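Local coordinates for protein cellobiose 2-epimerase (Spirochaeta thermophila DSM 6192, PDB 5ZIG) that probably catalyses the reversible epimerisation of cellobiose to 4-O-beta-D-glucosyl-D-mannose and belongs to the N-acylglucosamine 2-epimerase family, at residues Val116-Gly121 / Tyr165-Glu170; Arg159-Tyr164 / Phe238-Ala243; Lys189-His194 / Leu234-Ala239; Ala200-Phe205 / Glu215-Leu220. One frame throughout, in Å; residues are numbered along the deposited sequence.

The four contacts lie in neighbouring parts of one helical-hairpin (alpha/alpha) barrel. Contact 1 closes first along the chain, pairing the entry to helix 119-136 with strand 167-168. Contact 3 repeats that strand pairing about 14 Å away, centre to centre, at the entry to helix 191-208. Contact 4 is nested inside the loop that contact 3 closes and joins helix 191-208 to helix 211-228. Contact 2 ties two connecting loops together; its segments alternate with those of contact 1, enclose contact 4, and end on the same stretch as contact 3, with F238 and A239 shared. Side chains link them: E166 bonds T190 and T193, K189 the E240 carbonyl, and H219 NE2 accepts from G163 N.

Contact 1 (Val116-Gly121 / Tyr165-Glu170); sequences VKKLYG and YEAFTE
L119 reaches the 165-170 backbone with its whole side chain. Its CB lies 3.6 Å from E166 O, CG passes near Y165 O, and there the branches part: CD2 stops 3.1 Å from Y165 O, while CD1 meets the F168 ring at its edge, 3.7 Å from CD1 of that ring. Chi1 of -85° sets CG anti to the carbonyl carbon, near Y165 O. Shortened to an alanine here, the side chain would probably leave the F168 edge without its methyl partner and open a gap beside the Y165 carbonyl. K117 and F168 exchange two N-H...O bonds, K117 N to F168 O at 3.0 Å and F168 N to K117 O at 2.9 Å, and L119 N adds a third to E166 O at 3.2 Å. One water takes the N-H of Y120 and donates to both O and OE2 of E166, whose carboxylate also bonds the hydroxyls of T193 (OE2) and T190 (OE1). On the face shared by K118 and A167, the A167 methyl packs against K118 CA. K117 bends back along the other face, giving E170 O only a weak bond; its NZ has firmer partners in D96 and the R100 carbonyl. The pair forms two strands of a three-stranded antiparallel sheet completed by 175-176, K118 is the N-cap residue of helix 119-136, and L119 and Y120 touch T193 of helix 191-208.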
loop_
_atom_site.group_PDB
_atom_site.type_symbol
_atom_site.label_atom_id
_atom_site.label_comp_id
_atom_site.label_asym_id
_atom_site.label_seq_id
_atom_site.Cartn_x
_atom_site.Cartn_y
_atom_site.Cartn_z
ATOM N N VAL A 116 -17.565 11.435 -4.507
ATOM C CA VAL A 116 -16.317 12.135 -4.809
ATOM C C VAL A 116 -15.287 11.160 -5.384
ATOM O O VAL A 116 -15.253 9.975 -5.027
ATOM C CB VAL A 116 -15.802 12.839 -3.536
ATOM C CG1 VAL A 116 -14.296 13.039 -3.565
ATOM C CG2 VAL A 116 -16.538 14.178 -3.350
ATOM N N LYS A 117 -14.464 11.663 -6.326
ATOM C CA LYS A 117 -13.402 10.894 -6.978
ATOM C C LYS A 117 -12.063 11.245 -6.338
ATOM O O LYS A 117 -11.430 12.240 -6.693
ATOM C CB LYS A 117 -13.369 11.177 -8.475
ATOM C CG LYS A 117 -14.714 11.156 -9.109
ATOM C CD LYS A 117 -15.394 9.804 -8.850
ATOM C CE LYS A 117 -15.564 9.008 -10.120
ATOM N NZ LYS A 117 -16.671 9.531 -10.991
ATOM N N LYS A 118 -11.622 10.411 -5.405
ATOM C CA LYS A 118 -10.311 10.593 -4.800
ATOM C C LYS A 118 -9.265 9.872 -5.640
ATOM O O LYS A 118 -9.414 8.685 -5.948
ATOM C CB LYS A 118 -10.303 10.072 -3.362
ATOM C CG LYS A 118 -11.389 10.697 -2.490
ATOM C CD LYS A 118 -11.025 10.683 -0.999
ATOM C CE LYS A 118 -12.183 11.165 -0.121
ATOM N NZ LYS A 118 -11.720 11.519 1.254
ATOM N N LEU A 119 -8.215 10.601 -6.025
ATOM C CA LEU A 119 -7.154 9.986 -6.812
ATOM C C LEU A 119 -6.527 8.822 -6.058
ATOM O O LEU A 119 -6.185 7.795 -6.663
ATOM C CB LEU A 119 -6.102 11.028 -7.187
ATOM C CG LEU A 119 -6.500 11.796 -8.454
ATOM C CD1 LEU A 119 -7.769 12.643 -8.261
ATOM C CD2 LEU A 119 -5.348 12.628 -8.922
ATOM N N TYR A 120 -6.417 8.951 -4.739
ATOM C CA TYR A 120 -5.922 7.848 -3.924
ATOM C C TYR A 120 -6.669 6.570 -4.237
ATOM O O TYR A 120 -6.059 5.537 -4.528
ATOM C CB TYR A 120 -6.050 8.186 -2.454
ATOM C CG TYR A 120 -5.440 7.144 -1.552
ATOM C CD1 TYR A 120 -6.195 6.075 -1.082
ATOM C CD2 TYR A 120 -4.106 7.224 -1.179
ATOM C CE1 TYR A 120 -5.637 5.116 -0.258
ATOM C CE2 TYR A 120 -3.540 6.268 -0.343
ATOM C CZ TYR A 120 -4.311 5.219 0.115
ATOM O OH TYR A 120 -3.748 4.265 0.944
ATOM N N GLY A 121 -7.997 6.617 -4.194
ATOM C CA GLY A 121 -8.774 5.421 -4.479
ATOM C C GLY A 121 -8.778 5.008 -5.933
ATOM O O GLY A 121 -8.753 3.816 -6.252
ATOM N N TYR A 165 -3.758 16.873 -8.068
ATOM C CA TYR A 165 -4.741 17.289 -7.080
ATOM C C TYR A 165 -5.231 16.079 -6.295
ATOM O O TYR A 165 -5.316 14.964 -6.815
ATOM C CB TYR A 165 -5.909 17.989 -7.766
ATOM C CG TYR A 165 -5.450 19.229 -8.482
ATOM C CD1 TYR A 165 -5.208 20.393 -7.777
ATOM C CD2 TYR A 165 -5.194 19.222 -9.860
ATOM C CE1 TYR A 165 -4.764 21.529 -8.412
ATOM C CE2 TYR A 165 -4.741 20.354 -10.497
ATOM C CZ TYR A 165 -4.539 21.514 -9.765
ATOM O OH TYR A 165 -4.095 22.672 -10.371
ATOM N N GLU A 166 -5.576 16.317 -5.030
ATOM C CA GLU A 166 -5.980 15.229 -4.147
ATOM C C GLU A 166 -7.251 14.545 -4.633
ATOM O O GLU A 166 -7.337 13.310 -4.651
ATOM C CB GLU A 166 -6.169 15.785 -2.737
ATOM C CG GLU A 166 -6.508 14.755 -1.675
ATOM C CD GLU A 166 -5.349 13.836 -1.353
ATOM O OE1 GLU A 166 -4.189 14.199 -1.619
ATOM O OE2 GLU A 166 -5.609 12.750 -0.814
ATOM N N ALA A 167 -8.254 15.327 -5.033
ATOM C CA ALA A 167 -9.572 14.759 -5.264
ATOM C C ALA A 167 -10.377 15.707 -6.146
ATOM O O ALA A 167 -10.023 16.876 -6.320
ATOM C CB ALA A 167 -10.294 14.491 -3.939
ATOM N N PHE A 168 -11.456 15.174 -6.718
ATOM C CA PHE A 168 -12.332 15.935 -7.590
ATOM C C PHE A 168 -13.785 15.620 -7.271
ATOM O O PHE A 168 -14.117 14.570 -6.709
ATOM C CB PHE A 168 -12.050 15.648 -9.080
ATOM C CG PHE A 168 -10.790 16.270 -9.589
ATOM C CD1 PHE A 168 -9.565 15.634 -9.412
ATOM C CD2 PHE A 168 -10.822 17.493 -10.242
ATOM C CE1 PHE A 168 -8.389 16.216 -9.892
ATOM C CE2 PHE A 168 -9.659 18.078 -10.710
ATOM C CZ PHE A 168 -8.440 17.446 -10.526
ATOM N N THR A 169 -14.650 16.566 -7.646
ATOM C CA THR A 169 -16.085 16.366 -7.640
ATOM C C THR A 169 -16.463 15.220 -8.576
ATOM O O THR A 169 -15.669 14.766 -9.411
ATOM C CB THR A 169 -16.802 17.643 -8.074
ATOM O OG1 THR A 169 -16.156 18.179 -9.239
ATOM C CG2 THR A 169 -16.784 18.687 -6.962
ATOM N N GLU A 170 -17.715 14.774 -8.448
ATOM C CA GLU A 170 -18.155 13.587 -9.168
ATOM C C GLU A 170 -17.877 13.701 -10.669
ATOM O O GLU A 170 -17.346 12.765 -11.282
ATOM C CB GLU A 170 -19.641 13.336 -8.895
ATOM C CG GLU A 170 -20.176 12.100 -9.595
ATOM C CD GLU A 170 -21.654 11.868 -9.340
ATOM O OE1 GLU A 170 -22.288 12.723 -8.677
ATOM O OE2 GLU A 170 -22.178 10.832 -9.812
HETATM O O HOH W 1 -6.891 11.116 -2.710
#

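Contact 2 (Arg159-Tyr164 / Phe238-Ala243); sequences RRHGGY and FAEDWA
H161 and W242 both set CG opposite their own carbonyl carbon, with chi1 of -74° and -75°, which swings the imidazole against the 239-242 turn and the indole edge against the backbone of 161-163. The H161 ring is covered on one face by D241: D241 CA lies 3.9 Å from the ring centroid, a CH-pi contact, and D241 CB follows at 3.6 Å from H161 NE2. H161 CB meanwhile touches E240 O at 3.5 Å. On the indole, NE1 points between two carbonyls, and both bonds are weak. W242 NE1 lies 3.0 Å from H161 O, with a bent angle of 126°, while W242 NE1 to G162 O is 3.5 Å. Beyond them W242 CZ2 lies 3.8 Å from G163 CA, in the plane of the ring. A CB on G163 would run into CZ2, and its positive phi also suits a residue without a side chain. The turn is type I, from A239 to W242, and D241 OD1 accepts from A243 N in an Asx turn. Outside the pair, H227 stacks on the indole, H194 meets it edge to face, and K189 NZ bonds the carbonyls of both G162 and E240. R160 brings its guanidinium over H161 CE1 but reaches E240 only through charge; E240 OE2 bonds the Y165 hydroxyl. The chemistry is thus one of shape and shared carbonyls more than strong direct bonds: H161 ND1 is buried without a polar partner, and the lysine probably contributes much of the electrostatic hold between the loops.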
loop_
_atom_site.group_PDB
_atom_site.type_symbol
_atom_site.label_atom_id
_atom_site.label_comp_id
_atom_site.label_asym_id
_atom_site.label_seq_id
_atom_site.Cartn_x
_atom_site.Cartn_y
_atom_site.Cartn_z
ATOM N N ARG A 159 -0.761 20.674 -14.235
ATOM C CA ARG A 159 0.249 20.882 -15.262
ATOM C C ARG A 159 1.048 22.158 -15.050
ATOM O O ARG A 159 2.074 22.341 -15.711
ATOM C CB ARG A 159 -0.401 20.894 -16.641
ATOM C CG ARG A 159 -1.260 19.664 -16.931
ATOM C CD ARG A 159 -0.418 18.417 -17.231
ATOM N NE ARG A 159 -1.222 17.373 -17.864
ATOM C CZ ARG A 159 -0.829 16.116 -18.047
ATOM N NH1 ARG A 159 0.375 15.720 -17.651
ATOM N NH2 ARG A 159 -1.649 15.247 -18.627
ATOM N N ARG A 160 0.612 23.035 -14.146
ATOM C CA ARG A 160 1.396 24.217 -13.810
ATOM C C ARG A 160 2.517 23.887 -12.830
ATOM O O ARG A 160 3.683 24.229 -13.068
ATOM C CB ARG A 160 0.473 25.287 -13.230
ATOM C CG ARG A 160 1.134 26.593 -12.834
ATOM C CD ARG A 160 0.059 27.669 -12.681
ATOM N NE ARG A 160 0.491 28.819 -11.891
ATOM C CZ ARG A 160 -0.199 29.335 -10.875
ATOM N NH1 ARG A 160 -1.361 28.800 -10.510
ATOM N NH2 ARG A 160 0.275 30.387 -10.219
ATOM N N HIS A 161 2.186 23.228 -11.716
ATOM C CA HIS A 161 3.138 23.006 -10.640
ATOM C C HIS A 161 3.581 21.561 -10.486
ATOM O O HIS A 161 4.391 21.282 -9.602
ATOM C CB HIS A 161 2.562 23.500 -9.309
ATOM C CG HIS A 161 2.542 24.994 -9.186
ATOM N ND1 HIS A 161 1.398 25.744 -9.382
ATOM C CD2 HIS A 161 3.528 25.878 -8.907
ATOM C CE1 HIS A 161 1.681 27.025 -9.216
ATOM N NE2 HIS A 161 2.967 27.132 -8.926
ATOM N N GLY A 162 3.098 20.646 -11.320
ATOM C CA GLY A 162 3.474 19.251 -11.229
ATOM C C GLY A 162 2.610 18.526 -10.212
ATOM O O GLY A 162 1.884 19.132 -9.434
ATOM N N GLY A 163 2.683 17.197 -10.224
ATOM C CA GLY A 163 1.926 16.418 -9.251
ATOM C C GLY A 163 0.442 16.392 -9.599
ATOM O O GLY A 163 0.037 16.757 -10.705
ATOM N N TYR A 164 -0.369 15.957 -8.627
ATOM C CA TYR A 164 -1.787 15.657 -8.796
ATOM C C TYR A 164 -2.611 16.306 -7.684
ATOM O O TYR A 164 -2.219 16.290 -6.513
ATOM C CB TYR A 164 -2.091 14.120 -8.793
ATOM C CG TYR A 164 -1.343 13.337 -9.862
ATOM C CD1 TYR A 164 -2.009 12.870 -10.994
ATOM C CD2 TYR A 164 0.010 13.065 -9.743
ATOM C CE1 TYR A 164 -1.350 12.195 -11.976
ATOM C CE2 TYR A 164 0.686 12.365 -10.729
ATOM C CZ TYR A 164 -0.007 11.938 -11.848
ATOM O OH TYR A 164 0.623 11.249 -12.858
ATOM N N PHE A 238 1.085 19.443 1.410
ATOM C CA PHE A 238 1.694 20.468 0.567
ATOM C C PHE A 238 0.638 21.348 -0.098
ATOM O O PHE A 238 -0.426 20.871 -0.503
ATOM C CB PHE A 238 2.579 19.829 -0.513
ATOM C CG PHE A 238 3.617 18.871 0.031
ATOM C CD1 PHE A 238 3.302 17.547 0.268
ATOM C CD2 PHE A 238 4.913 19.308 0.292
ATOM C CE1 PHE A 238 4.273 16.657 0.777
ATOM C CE2 PHE A 238 5.879 18.443 0.783
ATOM C CZ PHE A 238 5.563 17.109 1.026
ATOM N N ALA A 239 0.964 22.637 -0.235
ATOM C CA ALA A 239 0.145 23.563 -1.014
ATOM C C ALA A 239 0.212 23.210 -2.497
ATOM O O ALA A 239 0.959 22.326 -2.923
ATOM C CB ALA A 239 0.600 25.011 -0.803
ATOM N N GLU A 240 -0.568 23.943 -3.300
ATOM C CA GLU A 240 -0.572 23.712 -4.740
ATOM C C GLU A 240 0.824 23.882 -5.328
ATOM O O GLU A 240 1.285 23.030 -6.100
ATOM C CB GLU A 240 -1.568 24.654 -5.422
ATOM C CG GLU A 240 -2.051 24.164 -6.773
ATOM C CD GLU A 240 -2.673 25.271 -7.617
ATOM O OE1 GLU A 240 -2.532 26.458 -7.242
ATOM O OE2 GLU A 240 -3.302 24.945 -8.651
ATOM N N ASP A 241 1.532 24.955 -4.940
ATOM C CA ASP A 241 2.899 25.195 -5.386
ATOM C C ASP A 241 3.940 24.406 -4.576
ATOM O O ASP A 241 5.124 24.759 -4.618
ATOM C CB ASP A 241 3.222 26.696 -5.346
ATOM C CG ASP A 241 3.227 27.270 -3.933
ATOM O OD1 ASP A 241 3.049 26.519 -2.946
ATOM O OD2 ASP A 241 3.406 28.497 -3.805
ATOM N N TRP A 242 3.518 23.381 -3.830
ATOM C CA TRP A 242 4.382 22.412 -3.137
ATOM C C TRP A 242 5.004 22.972 -1.866
ATOM O O TRP A 242 5.887 22.352 -1.292
ATOM C CB TRP A 242 5.479 21.854 -4.052
ATOM C CG TRP A 242 4.908 20.879 -5.007
ATOM C CD1 TRP A 242 4.689 21.065 -6.349
ATOM C CD2 TRP A 242 4.422 19.566 -4.694
ATOM N NE1 TRP A 242 4.114 19.935 -6.887
ATOM C CE2 TRP A 242 3.944 19.001 -5.895
ATOM C CE3 TRP A 242 4.351 18.810 -3.513
ATOM C CZ2 TRP A 242 3.403 17.718 -5.950
ATOM C CZ3 TRP A 242 3.825 17.537 -3.573
ATOM C CH2 TRP A 242 3.346 17.006 -4.781
ATOM N N ALA A 243 4.553 24.123 -1.400
ATOM C CA ALA A 243 4.981 24.590 -0.099
ATOM C C ALA A 243 4.536 23.592 0.971
ATOM O O ALA A 243 3.410 23.071 0.914
ATOM C CB ALA A 243 4.411 25.987 0.179
#

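Contact 3 (Lys189-His194 / Leu234-Ala239); sequences KTMNTH and LGLYFA
M191 makes the broadest contact with 234-239. Its CB presses against G235 O at 3.0 Å, CG meets L234 CD2 at 3.7 Å, and CE ends 3.7 Å from L236 CD2. Bends at chi2 and chi3 (-67° and -71°) curl the chain so that sulfur and methyl stay between the two leucines, L234 crossing it at about a right angle and L236 running alongside. M191 N gives L236 O a nearly straight bond of 2.9 Å. A water links that same carbonyl to N192 N. Further along, K189 and F238 form a hydrogen-bonded antiparallel pair, and T190 CG2 lies at the edge of the Y237 ring, 3.9 Å from CD1. The next shell fixes the helix start: T190 OG1 caps T193 N, while T190 O accepts from H194 N and H194 ND1 on opposite faces of its carbonyl plane. E166 grips the hydroxyls of T190 and T193, and K189 NZ bonds the E240 carbonyl and forms a salt bridge with D158. A short antiparallel strand leading through an N-cap threonine into helix 191-208 makes this a strand-to-helix junction in the alpha/alpha barrel of the family.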
loop_
_atom_site.group_PDB
_atom_site.type_symbol
_atom_site.label_atom_id
_atom_site.label_comp_id
_atom_site.label_asym_id
_atom_site.label_seq_id
_atom_site.Cartn_x
_atom_site.Cartn_y
_atom_site.Cartn_z
ATOM N N LYS A 189 -2.558 19.017 -1.836
ATOM C CA LYS A 189 -1.788 17.838 -2.223
ATOM C C LYS A 189 -1.255 17.100 -0.989
ATOM O O LYS A 189 -0.960 17.712 0.045
ATOM C CB LYS A 189 -0.636 18.240 -3.154
ATOM C CG LYS A 189 -1.091 18.728 -4.523
ATOM C CD LYS A 189 -0.004 19.499 -5.251
ATOM C CE LYS A 189 -0.513 19.950 -6.634
ATOM N NZ LYS A 189 0.488 20.757 -7.398
ATOM N N THR A 190 -1.137 15.770 -1.106
ATOM C CA THR A 190 -0.610 14.932 -0.030
ATOM C C THR A 190 0.429 13.950 -0.585
ATOM O O THR A 190 0.292 13.460 -1.716
ATOM C CB THR A 190 -1.757 14.153 0.720
ATOM O OG1 THR A 190 -2.334 13.156 -0.134
ATOM C CG2 THR A 190 -2.868 15.095 1.211
ATOM N N MET A 191 1.484 13.684 0.210
ATOM C CA MET A 191 2.449 12.635 -0.136
ATOM C C MET A 191 1.739 11.305 -0.300
ATOM O O MET A 191 2.028 10.537 -1.224
ATOM C CB MET A 191 3.542 12.572 0.947
ATOM C CG MET A 191 4.388 11.271 1.174
ATOM S SD MET A 191 3.534 9.817 1.816
ATOM C CE MET A 191 3.251 10.398 3.508
ATOM N N ASN A 192 0.749 11.062 0.552
ATOM C CA ASN A 192 0.102 9.764 0.597
ATOM C C ASN A 192 -0.511 9.416 -0.754
ATOM O O ASN A 192 -0.278 8.328 -1.300
ATOM C CB ASN A 192 -0.946 9.785 1.708
ATOM C CG ASN A 192 -1.592 8.456 1.899
ATOM O OD1 ASN A 192 -0.917 7.451 2.125
ATOM N ND2 ASN A 192 -2.911 8.431 1.799
ATOM N N THR A 193 -1.279 10.349 -1.321
ATOM C CA THR A 193 -1.880 10.117 -2.628
ATOM C C THR A 193 -0.823 10.027 -3.722
ATOM O O THR A 193 -0.935 9.207 -4.645
ATOM C CB THR A 193 -2.886 11.228 -2.931
ATOM O OG1 THR A 193 -4.029 11.064 -2.074
ATOM C CG2 THR A 193 -3.325 11.157 -4.366
ATOM N N HIS A 194 0.222 10.842 -3.636
ATOM C CA HIS A 194 1.259 10.773 -4.660
ATOM C C HIS A 194 1.977 9.430 -4.631
ATOM O O HIS A 194 2.276 8.862 -5.690
ATOM C CB HIS A 194 2.233 11.937 -4.505
ATOM C CG HIS A 194 1.715 13.205 -5.104
ATOM N ND1 HIS A 194 0.855 14.042 -4.430
ATOM C CD2 HIS A 194 1.866 13.737 -6.339
ATOM C CE1 HIS A 194 0.541 15.062 -5.205
ATOM N NE2 HIS A 194 1.136 14.901 -6.371
ATOM N N LEU A 234 9.729 11.923 4.427
ATOM C CA LEU A 234 8.758 12.341 3.437
ATOM C C LEU A 234 7.817 13.341 4.079
ATOM O O LEU A 234 7.130 13.002 5.051
ATOM C CB LEU A 234 7.965 11.152 2.923
ATOM C CG LEU A 234 8.503 10.332 1.775
ATOM C CD1 LEU A 234 9.867 9.753 2.153
ATOM C CD2 LEU A 234 7.480 9.251 1.512
ATOM N N GLY A 235 7.785 14.560 3.538
ATOM C CA GLY A 235 6.802 15.530 3.986
ATOM C C GLY A 235 5.390 15.002 3.815
ATOM O O GLY A 235 5.109 14.180 2.942
ATOM N N LEU A 236 4.486 15.484 4.659
ATOM C CA LEU A 236 3.128 14.955 4.599
ATOM C C LEU A 236 2.228 15.734 3.641
ATOM O O LEU A 236 1.615 15.141 2.747
ATOM C CB LEU A 236 2.518 14.934 6.007
ATOM C CG LEU A 236 3.190 13.974 6.993
ATOM C CD1 LEU A 236 2.522 14.031 8.352
ATOM C CD2 LEU A 236 3.174 12.553 6.458
ATOM N N TYR A 237 2.157 17.053 3.805
ATOM C CA TYR A 237 1.078 17.864 3.265
ATOM C C TYR A 237 1.645 19.098 2.573
ATOM O O TYR A 237 2.563 19.739 3.094
ATOM C CB TYR A 237 0.116 18.292 4.384
ATOM C CG TYR A 237 -0.474 17.161 5.213
ATOM C CD1 TYR A 237 -1.246 16.162 4.617
ATOM C CD2 TYR A 237 -0.296 17.118 6.598
ATOM C CE1 TYR A 237 -1.801 15.134 5.368
ATOM C CE2 TYR A 237 -0.855 16.093 7.365
ATOM C CZ TYR A 237 -1.607 15.111 6.739
ATOM O OH TYR A 237 -2.165 14.101 7.493
ATOM N N PHE A 238 1.085 19.443 1.410
ATOM C CA PHE A 238 1.694 20.468 0.567
ATOM C C PHE A 238 0.638 21.348 -0.098
ATOM O O PHE A 238 -0.426 20.871 -0.503
ATOM C CB PHE A 238 2.579 19.829 -0.513
ATOM C CG PHE A 238 3.617 18.871 0.031
ATOM C CD1 PHE A 238 3.302 17.547 0.268
ATOM C CD2 PHE A 238 4.913 19.308 0.292
ATOM C CE1 PHE A 238 4.273 16.657 0.777
ATOM C CE2 PHE A 238 5.879 18.443 0.783
ATOM C CZ PHE A 238 5.563 17.109 1.026
ATOM N N ALA A 239 0.964 22.637 -0.235
ATOM C CA ALA A 239 0.145 23.563 -1.014
ATOM C C ALA A 239 0.212 23.210 -2.497
ATOM O O ALA A 239 0.959 22.326 -2.923
ATOM C CB ALA A 239 0.600 25.011 -0.803
HETATM O O HOH W 2 0.229 12.339 3.140
#

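Contact 4 (Ala200-Phe205 / Glu215-Leu220); sequences AYSTLF and EAMEHL
M217 projects from helix 215-220 into the groove between Y201, S202 and F205 on helix 200-205. Its CG rests 3.8 Å from Y201 CB, SD settles 3.6 Å from F205 CB, and CE ends beside S202, 3.5 Å from OG. The bend at chi3 (73°) brings the methyl beside the serine after an extended run through CG and SD. The sulfur also approaches the F205 ring obliquely, 4.7 Å from its centroid, as a Met-aromatic contact. These two helices follow one another as an antiparallel pair, their segment axes 9.8 Å apart and crossing at -153°, as expected of neighbouring helices in an alpha/alpha barrel. With only an alanine in its place, the groove would probably lose its filling, F205 its sulfur partner and S202 the methyl at its side. The second bump runs the other way: the Y201 ring enters the hollow between A216 and L220, with CE2 3.7 Å from A216 CB and CD2 3.9 Å from L220 CD1, the leucine crossing the tyrosine at about a right angle. Beyond this hollow the Y201 hydroxyl bonds E153 of helix 139-156, and F149 of that helix meets the tyrosine ring edge to face.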
loop_
_atom_site.group_PDB
_atom_site.type_symbol
_atom_site.label_atom_id
_atom_site.label_comp_id
_atom_site.label_asym_id
_atom_site.label_seq_id
_atom_site.Cartn_x
_atom_site.Cartn_y
_atom_site.Cartn_z
ATOM N N ALA A 200 0.598 2.409 -8.206
ATOM C CA ALA A 200 -0.237 1.936 -9.304
ATOM C C ALA A 200 0.526 1.925 -10.618
ATOM O O ALA A 200 0.420 0.973 -11.398
ATOM C CB ALA A 200 -1.484 2.828 -9.431
ATOM N N TYR A 201 1.266 2.998 -10.899
ATOM C CA TYR A 201 1.850 3.169 -12.230
ATOM C C TYR A 201 2.987 2.187 -12.463
ATOM O O TYR A 201 3.089 1.612 -13.552
ATOM C CB TYR A 201 2.330 4.604 -12.422
ATOM C CG TYR A 201 1.206 5.602 -12.652
ATOM C CD1 TYR A 201 -0.129 5.220 -12.536
ATOM C CD2 TYR A 201 1.477 6.912 -12.998
ATOM C CE1 TYR A 201 -1.164 6.130 -12.747
ATOM C CE2 TYR A 201 0.434 7.854 -13.208
ATOM C CZ TYR A 201 -0.878 7.444 -13.089
ATOM O OH TYR A 201 -1.919 8.341 -13.309
ATOM N N SER A 202 3.856 1.991 -11.463
ATOM C CA SER A 202 4.874 0.939 -11.564
ATOM C C SER A 202 4.259 -0.374 -12.035
ATOM O O SER A 202 4.777 -1.025 -12.950
ATOM C CB SER A 202 5.593 0.739 -10.224
ATOM O OG SER A 202 6.414 1.855 -9.896
ATOM N N THR A 203 3.118 -0.750 -11.453
ATOM C CA THR A 203 2.464 -2.011 -11.792
ATOM C C THR A 203 1.765 -1.941 -13.155
ATOM O O THR A 203 1.790 -2.918 -13.916
ATOM C CB THR A 203 1.489 -2.397 -10.655
ATOM O OG1 THR A 203 2.239 -2.841 -9.515
ATOM C CG2 THR A 203 0.524 -3.518 -11.064
ATOM N N LEU A 204 1.143 -0.804 -13.490
ATOM C CA LEU A 204 0.569 -0.661 -14.831
ATOM C C LEU A 204 1.666 -0.706 -15.890
ATOM O O LEU A 204 1.494 -1.321 -16.949
ATOM C CB LEU A 204 -0.252 0.638 -14.931
ATOM C CG LEU A 204 -0.972 0.902 -16.267
ATOM C CD1 LEU A 204 -1.992 -0.203 -16.587
ATOM C CD2 LEU A 204 -1.615 2.290 -16.337
ATOM N N PHE A 205 2.821 -0.108 -15.596
ATOM C CA PHE A 205 3.953 -0.174 -16.522
ATOM C C PHE A 205 4.539 -1.584 -16.606
ATOM O O PHE A 205 4.908 -2.042 -17.694
ATOM C CB PHE A 205 5.038 0.820 -16.106
ATOM C CG PHE A 205 6.249 0.811 -17.001
ATOM C CD1 PHE A 205 6.204 1.391 -18.256
ATOM C CD2 PHE A 205 7.435 0.215 -16.581
ATOM C CE1 PHE A 205 7.312 1.385 -19.075
ATOM C CE2 PHE A 205 8.547 0.203 -17.389
ATOM C CZ PHE A 205 8.489 0.789 -18.639
ATOM N N GLU A 215 6.758 7.643 -18.412
ATOM C CA GLU A 215 6.978 9.078 -18.344
ATOM C C GLU A 215 6.284 9.690 -17.129
ATOM O O GLU A 215 6.863 10.542 -16.446
ATOM C CB GLU A 215 6.517 9.722 -19.659
ATOM C CG GLU A 215 7.465 9.341 -20.813
ATOM C CD GLU A 215 6.969 9.727 -22.202
ATOM O OE1 GLU A 215 5.815 10.190 -22.341
ATOM O OE2 GLU A 215 7.749 9.549 -23.164
ATOM N N ALA A 216 5.047 9.272 -16.841
ATOM C CA ALA A 216 4.397 9.728 -15.610
ATOM C C ALA A 216 5.188 9.290 -14.379
ATOM O O ALA A 216 5.302 10.047 -13.404
ATOM C CB ALA A 216 2.960 9.216 -15.548
ATOM N N MET A 217 5.768 8.082 -14.422
ATOM C CA MET A 217 6.638 7.606 -13.341
ATOM C C MET A 217 7.844 8.523 -13.142
ATOM O O MET A 217 8.154 8.918 -12.015
ATOM C CB MET A 217 7.093 6.172 -13.625
ATOM C CG MET A 217 5.984 5.142 -13.447
ATOM S SD MET A 217 6.386 3.539 -14.171
ATOM C CE MET A 217 7.617 2.877 -13.015
ATOM N N GLU A 218 8.526 8.882 -14.231
ATOM C CA GLU A 218 9.609 9.858 -14.155
ATOM C C GLU A 218 9.156 11.128 -13.450
ATOM O O GLU A 218 9.783 11.571 -12.484
ATOM C CB GLU A 218 10.106 10.192 -15.563
ATOM C CG GLU A 218 10.623 8.995 -16.379
ATOM C CD GLU A 218 11.312 9.426 -17.681
ATOM O OE1 GLU A 218 10.660 10.135 -18.476
ATOM O OE2 GLU A 218 12.465 9.028 -17.939
ATOM N N HIS A 219 8.055 11.724 -13.934
ATOM C CA HIS A 219 7.510 12.911 -13.287
ATOM C C HIS A 219 7.366 12.696 -11.780
ATOM O O HIS A 219 7.796 13.529 -10.975
ATOM C CB HIS A 219 6.147 13.258 -13.887
ATOM C CG HIS A 219 5.502 14.441 -13.244
ATOM N ND1 HIS A 219 6.108 15.679 -13.187
ATOM C CD2 HIS A 219 4.300 14.583 -12.641
ATOM C CE1 HIS A 219 5.302 16.534 -12.579
ATOM N NE2 HIS A 219 4.199 15.894 -12.237
ATOM N N LEU A 220 6.764 11.568 -11.389
ATOM C CA LEU A 220 6.526 11.292 -9.969
ATOM C C LEU A 220 7.835 11.205 -9.193
ATOM O O LEU A 220 7.928 11.692 -8.059
ATOM C CB LEU A 220 5.705 10.006 -9.818
ATOM C CG LEU A 220 4.200 10.230 -10.022
ATOM C CD1 LEU A 220 3.438 8.957 -10.314
ATOM C CD2 LEU A 220 3.602 10.963 -8.822
#